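Local coordinates for protein glycosyl hydrolase, BNR repeat (Ralstonia eutropha, PDB 3B7F) that is of unproven function but adopts a seven-bladed beta-propeller fold with BNR repeats and may be a glycoside hydrolase related to the non-viral sialidases, at residues A[26-31]-A[55-60]; A[71-76]-A[115-120]; A[281-286]-A[293-298]. All blocks are in the same frame, centred on the assembly; numbering follows the deposited sequence.

Contact 1: residues A[26-31]-A[55-60]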
loop_
_atom_site.group_PDB
_atom_site.type_symbol
_atom_site.label_atom_id
_atom_site.label_comp_id
_atom_site.label_asym_id
_atom_site.label_seq_id
_atom_site.Cartn_x
_atom_site.Cartn_y
_atom_site.Cartn_z
ATOM N N LEU A 26 0.034 -8.762 9.499
ATOM C CA LEU A 26 -1.152 -9.320 8.859
ATOM C C LEU A 26 -0.718 -9.581 7.438
ATOM O O LEU A 26 -0.480 -8.616 6.705
ATOM C CB LEU A 26 -2.290 -8.295 8.895
ATOM C CG LEU A 26 -2.518 -7.508 10.191
ATOM C CD1 LEU A 26 -3.734 -6.526 9.992
ATOM C CD2 LEU A 26 -2.718 -8.436 11.372
ATOM N N VAL A 27 -0.634 -10.869 7.054
ATOM C CA VAL A 27 -0.045 -11.289 5.816
ATOM C C VAL A 27 -1.080 -11.863 4.856
ATOM O O VAL A 27 -1.653 -12.925 5.125
ATOM C CB VAL A 27 1.048 -12.379 6.066
ATOM C CG1 VAL A 27 1.746 -12.737 4.758
ATOM C CG2 VAL A 27 2.052 -11.930 7.135
ATOM N N ALA A 28 -1.279 -11.173 3.734
ATOM C CA ALA A 28 -2.231 -11.555 2.705
ATOM C C ALA A 28 -1.490 -12.284 1.610
ATOM O O ALA A 28 -0.488 -11.769 1.103
ATOM C CB ALA A 28 -2.929 -10.305 2.131
ATOM N N THR A 29 -1.956 -13.488 1.264
ATOM C CA THR A 29 -1.339 -14.266 0.199
ATOM C C THR A 29 -2.395 -14.769 -0.756
ATOM O O THR A 29 -3.604 -14.753 -0.473
ATOM C CB THR A 29 -0.526 -15.500 0.712
ATOM O OG1 THR A 29 -1.396 -16.616 0.899
ATOM C CG2 THR A 29 0.250 -15.188 1.989
ATOM N N ILE A 30 -1.903 -15.249 -1.890
ATOM C CA ILE A 30 -2.714 -15.807 -2.938
ATOM C C ILE A 30 -3.564 -17.018 -2.500
ATOM O O ILE A 30 -4.563 -17.312 -3.171
ATOM C CB ILE A 30 -1.817 -16.173 -4.147
ATOM C CG1 ILE A 30 -2.640 -16.302 -5.441
ATOM C CG2 ILE A 30 -0.979 -17.438 -3.812
ATOM C CD1 ILE A 30 -1.782 -16.281 -6.744
ATOM N N LYS A 31 -3.182 -17.700 -1.403
ATOM C CA LYS A 31 -3.937 -18.857 -0.886
ATOM C C LYS A 31 -4.305 -18.790 0.590
ATOM O O LYS A 31 -4.557 -19.835 1.198
ATOM C CB LYS A 31 -3.179 -20.184 -1.183
ATOM C CG LYS A 31 -3.066 -20.528 -2.663
ATOM C CD LYS A 31 -4.397 -20.945 -3.292
ATOM C CE LYS A 31 -4.201 -21.181 -4.771
ATOM N NZ LYS A 31 -5.481 -21.476 -5.405
ATOM N N HIS A 55 -8.374 -19.154 -0.479
ATOM C CA HIS A 55 -8.896 -17.889 -0.962
ATOM C C HIS A 55 -7.702 -16.970 -1.236
ATOM O O HIS A 55 -6.678 -17.059 -0.566
ATOM C CB HIS A 55 -9.797 -17.244 0.091
ATOM C CG HIS A 55 -11.043 -18.024 0.418
ATOM N ND1 HIS A 55 -12.217 -17.405 0.795
ATOM C CD2 HIS A 55 -11.307 -19.357 0.410
ATOM C CE1 HIS A 55 -13.134 -18.324 1.039
ATOM N NE2 HIS A 55 -12.610 -19.516 0.804
ATOM N N THR A 56 -7.864 -16.090 -2.211
ATOM C CA THR A 56 -6.885 -15.082 -2.592
ATOM C C THR A 56 -7.173 -13.878 -1.715
ATOM O O THR A 56 -8.271 -13.331 -1.779
ATOM C CB THR A 56 -7.016 -14.720 -4.086
ATOM O OG1 THR A 56 -6.800 -15.900 -4.859
ATOM C CG2 THR A 56 -5.990 -13.671 -4.499
ATOM N N ILE A 57 -6.206 -13.495 -0.880
ATOM C CA ILE A 57 -6.372 -12.399 0.046
ATOM C C ILE A 57 -5.519 -11.251 -0.440
ATOM O O ILE A 57 -4.301 -11.385 -0.560
ATOM C CB ILE A 57 -5.972 -12.763 1.514
ATOM C CG1 ILE A 57 -6.501 -14.152 1.933
ATOM C CG2 ILE A 57 -6.402 -11.611 2.474
ATOM C CD1 ILE A 57 -8.035 -14.383 1.787
ATOM N N HIS A 58 -6.158 -10.114 -0.681
ATOM C CA HIS A 58 -5.464 -8.936 -1.182
ATOM C C HIS A 58 -4.929 -7.930 -0.182
ATOM O O HIS A 58 -3.933 -7.272 -0.470
ATOM C CB HIS A 58 -6.359 -8.225 -2.203
ATOM C CG HIS A 58 -6.383 -8.933 -3.510
ATOM N ND1 HIS A 58 -5.368 -8.785 -4.433
ATOM C CD2 HIS A 58 -7.239 -9.854 -4.016
ATOM C CE1 HIS A 58 -5.620 -9.566 -5.470
ATOM N NE2 HIS A 58 -6.745 -10.226 -5.240
ATOM N N HIS A 59 -5.584 -7.781 0.954
ATOM C CA HIS A 59 -5.198 -6.780 1.926
ATOM C C HIS A 59 -5.881 -7.065 3.263
ATOM O O HIS A 59 -7.053 -7.417 3.283
ATOM C CB HIS A 59 -5.617 -5.411 1.394
ATOM C CG HIS A 59 -4.818 -4.250 1.911
ATOM N ND1 HIS A 59 -5.274 -2.962 1.804
ATOM C CD2 HIS A 59 -3.608 -4.168 2.520
ATOM C CE1 HIS A 59 -4.371 -2.132 2.299
ATOM N NE2 HIS A 59 -3.341 -2.840 2.715
ATOM N N ILE A 60 -5.130 -6.947 4.359
ATOM C CA ILE A 60 -5.673 -7.155 5.700
ATOM C C ILE A 60 -5.222 -5.917 6.460
ATOM O O ILE A 60 -4.014 -5.647 6.530
ATOM C CB ILE A 60 -5.182 -8.464 6.416
ATOM C CG1 ILE A 60 -5.157 -9.680 5.474
ATOM C CG2 ILE A 60 -6.082 -8.751 7.626
ATOM C CD1 ILE A 60 -4.450 -10.869 6.050
HETATM O O HOH W 1 -2.235 -6.987 4.875
#
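Ala28 CB sits between Ile57 and Ile60 in an interface made largely of apolar side chains, 4.1 Å from Ile60 CG1. Ala28 CB packs on Ile57 CG2 at 3.7 Å and lies 3.2 Å from Ile57 O; along the same strand Leu26 CB rests against Ile60 CB at 3.8 Å. With Ile60 CG1 anti to the carbonyl carbon and the chain extended beyond it (chi2 169°), Ile60 CD1 reaches the peptide of Val27, 3.6 Å from Val27 O. Direct polar links gather at one end. Ile57 N donates to Thr29 O at 2.9 Å, nearly straight at the hydrogen (165°), and the hydroxyl Thr56 OG1 donates to Ile30 O at 3.1 Å. At the other end a water takes the place of such a bond, accepting from Ile60 N and donating to Leu26 O. Thr29 OG1 accepts from Lys31 N, an ST turn, and is also hydrogen-bonded to Gly32 O. The two strands belong to different sheets: 24-29 runs between 32-38 and 385-391, whereas 56-62 is the outermost strand of the next blade, with 70-75 beside it in the sheet, where Ile57 also touches Met72 and Ala74.

Contact 2: residues A[71-76]-A[115-120]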
loop_
_atom_site.group_PDB
_atom_site.type_symbol
_atom_site.label_atom_id
_atom_site.label_comp_id
_atom_site.label_asym_id
_atom_site.label_seq_id
_atom_site.Cartn_x
_atom_site.Cartn_y
_atom_site.Cartn_z
ATOM N N LEU A 71 -10.344 -5.517 8.750
ATOM C CA LEU A 71 -10.963 -5.804 7.452
ATOM C C LEU A 71 -9.950 -6.539 6.603
ATOM O O LEU A 71 -8.755 -6.327 6.744
ATOM C CB LEU A 71 -11.475 -4.557 6.726
ATOM C CG LEU A 71 -12.689 -3.812 7.347
ATOM C CD1 LEU A 71 -13.221 -2.781 6.376
ATOM C CD2 LEU A 71 -13.839 -4.736 7.770
HETATM N N MSE A 72 -10.462 -7.441 5.773
HETATM C CA MSE A 72 -9.689 -8.288 4.892
HETATM C C MSE A 72 -10.355 -8.360 3.505
HETATM O O MSE A 72 -11.442 -8.881 3.398
HETATM C CB MSE A 72 -9.615 -9.682 5.501
HETATM C CG MSE A 72 -8.989 -10.728 4.584
HETATM SE SE MSE A 72 -9.130 -12.489 5.261
HETATM C CE MSE A 72 -8.195 -12.345 6.922
ATOM N N ALA A 73 -9.707 -7.815 2.476
ATOM C CA ALA A 73 -10.172 -7.876 1.086
ATOM C C ALA A 73 -9.842 -9.285 0.544
ATOM O O ALA A 73 -8.691 -9.750 0.610
ATOM C CB ALA A 73 -9.501 -6.750 0.247
ATOM N N ALA A 74 -10.851 -9.996 0.062
ATOM C CA ALA A 74 -10.685 -11.387 -0.386
ATOM C C ALA A 74 -11.586 -11.730 -1.556
ATOM O O ALA A 74 -12.595 -11.055 -1.785
ATOM C CB ALA A 74 -10.971 -12.347 0.766
ATOM N N ARG A 75 -11.206 -12.780 -2.291
ATOM C CA ARG A 75 -11.984 -13.262 -3.422
ATOM C C ARG A 75 -12.390 -14.728 -3.253
ATOM O O ARG A 75 -11.531 -15.605 -3.102
ATOM C CB ARG A 75 -11.233 -13.055 -4.718
ATOM C CG ARG A 75 -12.133 -13.249 -5.943
ATOM C CD ARG A 75 -11.899 -12.205 -7.006
ATOM N NE ARG A 75 -10.957 -12.550 -8.072
ATOM C CZ ARG A 75 -9.629 -12.374 -8.073
ATOM N NH1 ARG A 75 -8.954 -11.900 -7.016
ATOM N NH2 ARG A 75 -8.942 -12.714 -9.169
ATOM N N THR A 76 -13.723 -14.914 -3.258
ATOM C CA THR A 76 -14.518 -16.168 -3.125
ATOM C C THR A 76 -14.311 -16.846 -1.790
ATOM O O THR A 76 -14.911 -16.408 -0.811
ATOM C CB THR A 76 -14.352 -17.181 -4.318
ATOM O OG1 THR A 76 -13.037 -17.755 -4.306
ATOM C CG2 THR A 76 -14.648 -16.503 -5.677
ATOM N N ASP A 115 -13.606 -6.895 -10.141
ATOM C CA ASP A 115 -12.849 -8.134 -10.179
ATOM C C ASP A 115 -12.404 -8.472 -8.765
ATOM O O ASP A 115 -12.596 -9.593 -8.319
ATOM C CB ASP A 115 -11.634 -8.062 -11.090
ATOM C CG ASP A 115 -10.943 -9.403 -11.205
ATOM O OD1 ASP A 115 -11.462 -10.297 -11.900
ATOM O OD2 ASP A 115 -9.887 -9.569 -10.581
ATOM N N HIS A 116 -11.789 -7.507 -8.077
ATOM C CA HIS A 116 -11.403 -7.692 -6.679
ATOM C C HIS A 116 -11.236 -6.370 -5.948
ATOM O O HIS A 116 -10.990 -5.337 -6.561
ATOM C CB HIS A 116 -10.129 -8.562 -6.562
ATOM C CG HIS A 116 -8.917 -8.005 -7.243
ATOM N ND1 HIS A 116 -8.605 -8.280 -8.554
ATOM C CD2 HIS A 116 -7.914 -7.231 -6.775
ATOM C CE1 HIS A 116 -7.480 -7.669 -8.877
ATOM N NE2 HIS A 116 -7.042 -7.019 -7.812
ATOM N N VAL A 117 -11.428 -6.417 -4.630
ATOM C CA VAL A 117 -11.163 -5.288 -3.755
ATOM C C VAL A 117 -9.670 -5.389 -3.536
ATOM O O VAL A 117 -9.178 -6.406 -3.034
ATOM C CB VAL A 117 -11.915 -5.370 -2.436
ATOM C CG1 VAL A 117 -11.569 -4.156 -1.538
ATOM C CG2 VAL A 117 -13.416 -5.460 -2.700
ATOM N N PHE A 118 -8.942 -4.353 -3.919
ATOM C CA PHE A 118 -7.490 -4.368 -3.840
ATOM C C PHE A 118 -6.909 -3.713 -2.581
ATOM O O PHE A 118 -5.949 -4.221 -2.010
ATOM C CB PHE A 118 -6.924 -3.671 -5.073
ATOM C CG PHE A 118 -5.438 -3.687 -5.131
ATOM C CD1 PHE A 118 -4.778 -4.842 -5.493
ATOM C CD2 PHE A 118 -4.697 -2.562 -4.835
ATOM C CE1 PHE A 118 -3.393 -4.883 -5.535
ATOM C CE2 PHE A 118 -3.305 -2.602 -4.871
ATOM C CZ PHE A 118 -2.661 -3.754 -5.214
ATOM N N TRP A 119 -7.495 -2.595 -2.164
ATOM C CA TRP A 119 -6.970 -1.775 -1.077
ATOM C C TRP A 119 -8.048 -1.322 -0.125
ATOM O O TRP A 119 -9.089 -0.916 -0.574
ATOM C CB TRP A 119 -6.392 -0.522 -1.716
ATOM C CG TRP A 119 -5.595 0.333 -0.820
ATOM C CD1 TRP A 119 -6.039 1.199 0.134
ATOM C CD2 TRP A 119 -4.180 0.456 -0.851
ATOM N NE1 TRP A 119 -4.969 1.827 0.731
ATOM C CE2 TRP A 119 -3.818 1.400 0.126
ATOM C CE3 TRP A 119 -3.181 -0.144 -1.616
ATOM C CZ2 TRP A 119 -2.506 1.751 0.367
ATOM C CZ3 TRP A 119 -1.880 0.229 -1.398
ATOM C CH2 TRP A 119 -1.550 1.166 -0.405
ATOM N N LEU A 120 -7.735 -1.287 1.168
ATOM C CA LEU A 120 -8.643 -0.879 2.240
ATOM C C LEU A 120 -7.954 0.204 3.066
ATOM O O LEU A 120 -6.795 0.041 3.465
ATOM C CB LEU A 120 -8.980 -2.072 3.141
ATOM C CG LEU A 120 -9.845 -3.216 2.593
ATOM C CD1 LEU A 120 -9.739 -4.416 3.531
ATOM C CD2 LEU A 120 -11.289 -2.761 2.387
#
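Arg75 reaches across to Asp115 and His116 at one end of this interface, although its side chain is poorly ordered and its details are correspondingly uncertain. CB points toward the facing strand, and from CG, anti to the backbone N (chi1 -167°), the chain bends at chi2 and chi3 and crosses to Asp115. Arg75 CD is modelled 3.0 Å from Asp115 O, a short approach that is doubtful given the disorder. NE also passes near that carbonyl, but at a poor angle for a hydrogen bond. Beyond CZ the two terminal nitrogens part: Arg75 NH1 lies 3.6 Å from His116 CB, with His116 CG and ND1 a little farther away, while Arg75 NH2 forms a salt bridge with Asp115 OD2 at 3.6 Å. That oxygen sits over a face of the guanidinium, so the attraction is one of charge and no N-H is aimed at it. His116 ND1, over the same face, donates to Asp115 OD2 at 2.7 Å, in the plane of its ring and onto the anti lone pair, which holds the carboxylate and imidazole together. The guanidinium is turned 24° from the imidazole plane. Farther along, Ala73 CB packs on Val117 CG1 at 3.8 Å, and Leu120 CD1 fits against Leu71 CB at 3.6 Å. With no hydrogen bond between the segments, side chains join strand 70-75 of one sheet to the outermost strand 116-122 of the next, the blade-on-blade packing of a beta-propeller.

Contact 3: residues A[281-286]-A[293-298]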
loop_
_atom_site.group_PDB
_atom_site.type_symbol
_atom_site.label_atom_id
_atom_site.label_comp_id
_atom_site.label_asym_id
_atom_site.label_seq_id
_atom_site.Cartn_x
_atom_site.Cartn_y
_atom_site.Cartn_z
ATOM N N PHE A 281 8.112 -1.204 -6.232
ATOM C CA PHE A 281 6.675 -1.148 -5.893
ATOM C C PHE A 281 6.261 -0.465 -4.590
ATOM O O PHE A 281 5.489 0.514 -4.634
ATOM C CB PHE A 281 6.054 -2.564 -6.003
ATOM C CG PHE A 281 5.988 -3.080 -7.424
ATOM C CD1 PHE A 281 5.046 -2.572 -8.309
ATOM C CD2 PHE A 281 6.843 -4.081 -7.866
ATOM C CE1 PHE A 281 4.979 -3.023 -9.620
ATOM C CE2 PHE A 281 6.785 -4.542 -9.166
ATOM C CZ PHE A 281 5.847 -4.011 -10.050
ATOM N N PRO A 282 6.738 -0.948 -3.428
ATOM C CA PRO A 282 6.294 -0.311 -2.161
ATOM C C PRO A 282 7.092 0.939 -1.705
ATOM O O PRO A 282 8.239 1.154 -2.129
ATOM C CB PRO A 282 6.568 -1.415 -1.142
ATOM C CG PRO A 282 7.810 -2.075 -1.674
ATOM C CD PRO A 282 7.712 -2.033 -3.159
ATOM N N ILE A 283 6.469 1.753 -0.862
ATOM C CA ILE A 283 7.153 2.860 -0.181
ATOM C C ILE A 283 6.576 2.923 1.251
ATOM O O ILE A 283 5.382 2.751 1.438
ATOM C CB ILE A 283 7.067 4.217 -0.955
ATOM C CG1 ILE A 283 8.107 5.214 -0.422
ATOM C CG2 ILE A 283 5.644 4.819 -0.917
ATOM C CD1 ILE A 283 8.499 6.338 -1.409
ATOM N N VAL A 284 7.425 3.154 2.248
ATOM C CA VAL A 284 7.009 3.196 3.657
ATOM C C VAL A 284 7.697 4.367 4.330
ATOM O O VAL A 284 8.860 4.602 4.070
ATOM C CB VAL A 284 7.370 1.844 4.401
ATOM C CG1 VAL A 284 7.212 1.983 5.915
ATOM C CG2 VAL A 284 6.529 0.706 3.864
ATOM N N VAL A 285 6.985 5.085 5.192
ATOM C CA VAL A 285 7.546 6.244 5.914
ATOM C C VAL A 285 7.664 5.952 7.402
ATOM O O VAL A 285 6.884 5.203 7.940
ATOM C CB VAL A 285 6.689 7.510 5.719
ATOM C CG1 VAL A 285 6.393 7.698 4.300
ATOM C CG2 VAL A 285 5.352 7.448 6.533
ATOM N N HIS A 286 8.684 6.505 8.045
ATOM C CA HIS A 286 8.877 6.395 9.489
ATOM C C HIS A 286 7.721 7.195 10.131
ATOM O O HIS A 286 7.484 8.319 9.760
ATOM C CB HIS A 286 10.245 6.971 9.841
ATOM C CG HIS A 286 10.653 6.822 11.273
ATOM N ND1 HIS A 286 10.016 7.467 12.310
ATOM C CD2 HIS A 286 11.699 6.172 11.830
ATOM C CE1 HIS A 286 10.629 7.193 13.446
ATOM N NE2 HIS A 286 11.668 6.426 13.181
ATOM N N VAL A 293 12.314 7.234 4.903
ATOM C CA VAL A 293 11.490 6.485 3.952
ATOM C C VAL A 293 12.298 5.295 3.494
ATOM O O VAL A 293 13.527 5.391 3.404
ATOM C CB VAL A 293 11.064 7.417 2.751
ATOM C CG1 VAL A 293 10.613 6.637 1.554
ATOM C CG2 VAL A 293 9.973 8.411 3.196
ATOM N N TRP A 294 11.607 4.172 3.254
ATOM C CA TRP A 294 12.189 2.914 2.768
ATOM C C TRP A 294 11.543 2.510 1.453
ATOM O O TRP A 294 10.338 2.673 1.317
ATOM C CB TRP A 294 11.947 1.760 3.763
ATOM C CG TRP A 294 12.657 1.906 5.038
ATOM C CD1 TRP A 294 13.907 1.493 5.299
ATOM C CD2 TRP A 294 12.177 2.533 6.233
ATOM N NE1 TRP A 294 14.245 1.792 6.579
ATOM C CE2 TRP A 294 13.212 2.457 7.176
ATOM C CE3 TRP A 294 10.969 3.152 6.596
ATOM C CZ2 TRP A 294 13.087 2.954 8.478
ATOM C CZ3 TRP A 294 10.830 3.635 7.892
ATOM C CH2 TRP A 294 11.886 3.526 8.823
ATOM N N VAL A 295 12.350 1.985 0.516
ATOM C CA VAL A 295 11.898 1.432 -0.756
ATOM C C VAL A 295 12.545 0.031 -0.973
ATOM O O VAL A 295 13.425 -0.357 -0.236
ATOM C CB VAL A 295 12.179 2.388 -1.990
ATOM C CG1 VAL A 295 11.344 3.683 -1.851
ATOM C CG2 VAL A 295 13.718 2.691 -2.195
ATOM N N PHE A 296 12.034 -0.733 -1.939
ATOM C CA PHE A 296 12.587 -2.032 -2.315
ATOM C C PHE A 296 12.792 -2.042 -3.855
ATOM O O PHE A 296 11.892 -2.446 -4.607
ATOM C CB PHE A 296 11.716 -3.203 -1.898
ATOM C CG PHE A 296 12.434 -4.533 -2.053
ATOM C CD1 PHE A 296 12.427 -5.232 -3.268
ATOM C CD2 PHE A 296 13.191 -5.056 -0.979
ATOM C CE1 PHE A 296 13.128 -6.446 -3.388
ATOM C CE2 PHE A 296 13.879 -6.247 -1.102
ATOM C CZ PHE A 296 13.848 -6.952 -2.299
ATOM N N PRO A 297 13.976 -1.600 -4.313
ATOM C CA PRO A 297 14.214 -1.499 -5.728
ATOM C C PRO A 297 14.222 -2.785 -6.542
ATOM O O PRO A 297 14.707 -3.823 -6.086
ATOM C CB PRO A 297 15.599 -0.829 -5.800
ATOM C CG PRO A 297 15.737 -0.145 -4.472
ATOM C CD PRO A 297 15.129 -1.083 -3.548
HETATM N N MSE A 298 13.675 -2.662 -7.748
HETATM C CA MSE A 298 13.589 -3.722 -8.740
HETATM C C MSE A 298 13.991 -3.132 -10.087
HETATM O O MSE A 298 14.100 -1.921 -10.216
HETATM C CB MSE A 298 12.176 -4.279 -8.747
HETATM C CG MSE A 298 11.896 -5.103 -7.436
HETATM SE SE MSE A 298 10.227 -6.004 -7.515
HETATM C CE MSE A 298 10.766 -7.363 -8.762
HETATM O O HOH W 2 9.645 -3.586 -5.266
HETATM O O HOH W 3 10.185 0.294 -3.826
#
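Val284 and Trp294 form the hydrogen-bonded pair of an antiparallel beta hairpin, the first two strands of one propeller blade. Trp294 N donates to Val284 O at 2.9 Å and Val284 N to Trp294 O at 3.1 Å. On the face carrying Ile283, Val285, Val293 and Val295, Ile283 CG1 presses tightly on Val293 CG1 at 3.5 Å, and Val285 CG1 meets Val293 CG2. The opposite face carries the indole: with CG anti to the carbonyl carbon (chi1 -67°), the edge of its six-membered ring meets the facing strand, Val284 O and Val285 C near the ring plane, CE3 beside Val284 CG1 and Trp294 CZ3 at 3.6 Å from His286 N. Toward the other end two waters bridge the strands, one between Pro282 O and Phe296 N, the other between Phe281 N and Phe296 O. Farther out, Trp294 NE1 is bonded to Glu371 O, which holds the five-membered ring of the indole, and Ile283 packs on Cys236 and Val238 of strand 234-239 in the preceding blade. Phe281, stacked on His235, closes this end through a Met-aromatic contact, the selenium SE of selenomethionine Met298 standing at the ring edge, 3.9 Å from Phe281 CD2.

In the fold
From the N terminus, contact 1 closes first, over a loop that holds strands 32-38 and 45-51, and ties the sheet containing 24-29 and 385-391 to the next one. Contact 2 then opens on strand 70-75, the sheet neighbour of 56-62, and spans the rest of that blade to reach 116-122. The two therefore touch: His58 N and His59 O probably bond to Ala73 O and Ala73 N. Contact 3 follows much later, a short hairpin within a single blade, its centre about 23 Å from that of contact 2 across the chain's centre. All three lie in series, none nested or crossed; two join adjacent blades and one pairs the first two strands of a blade.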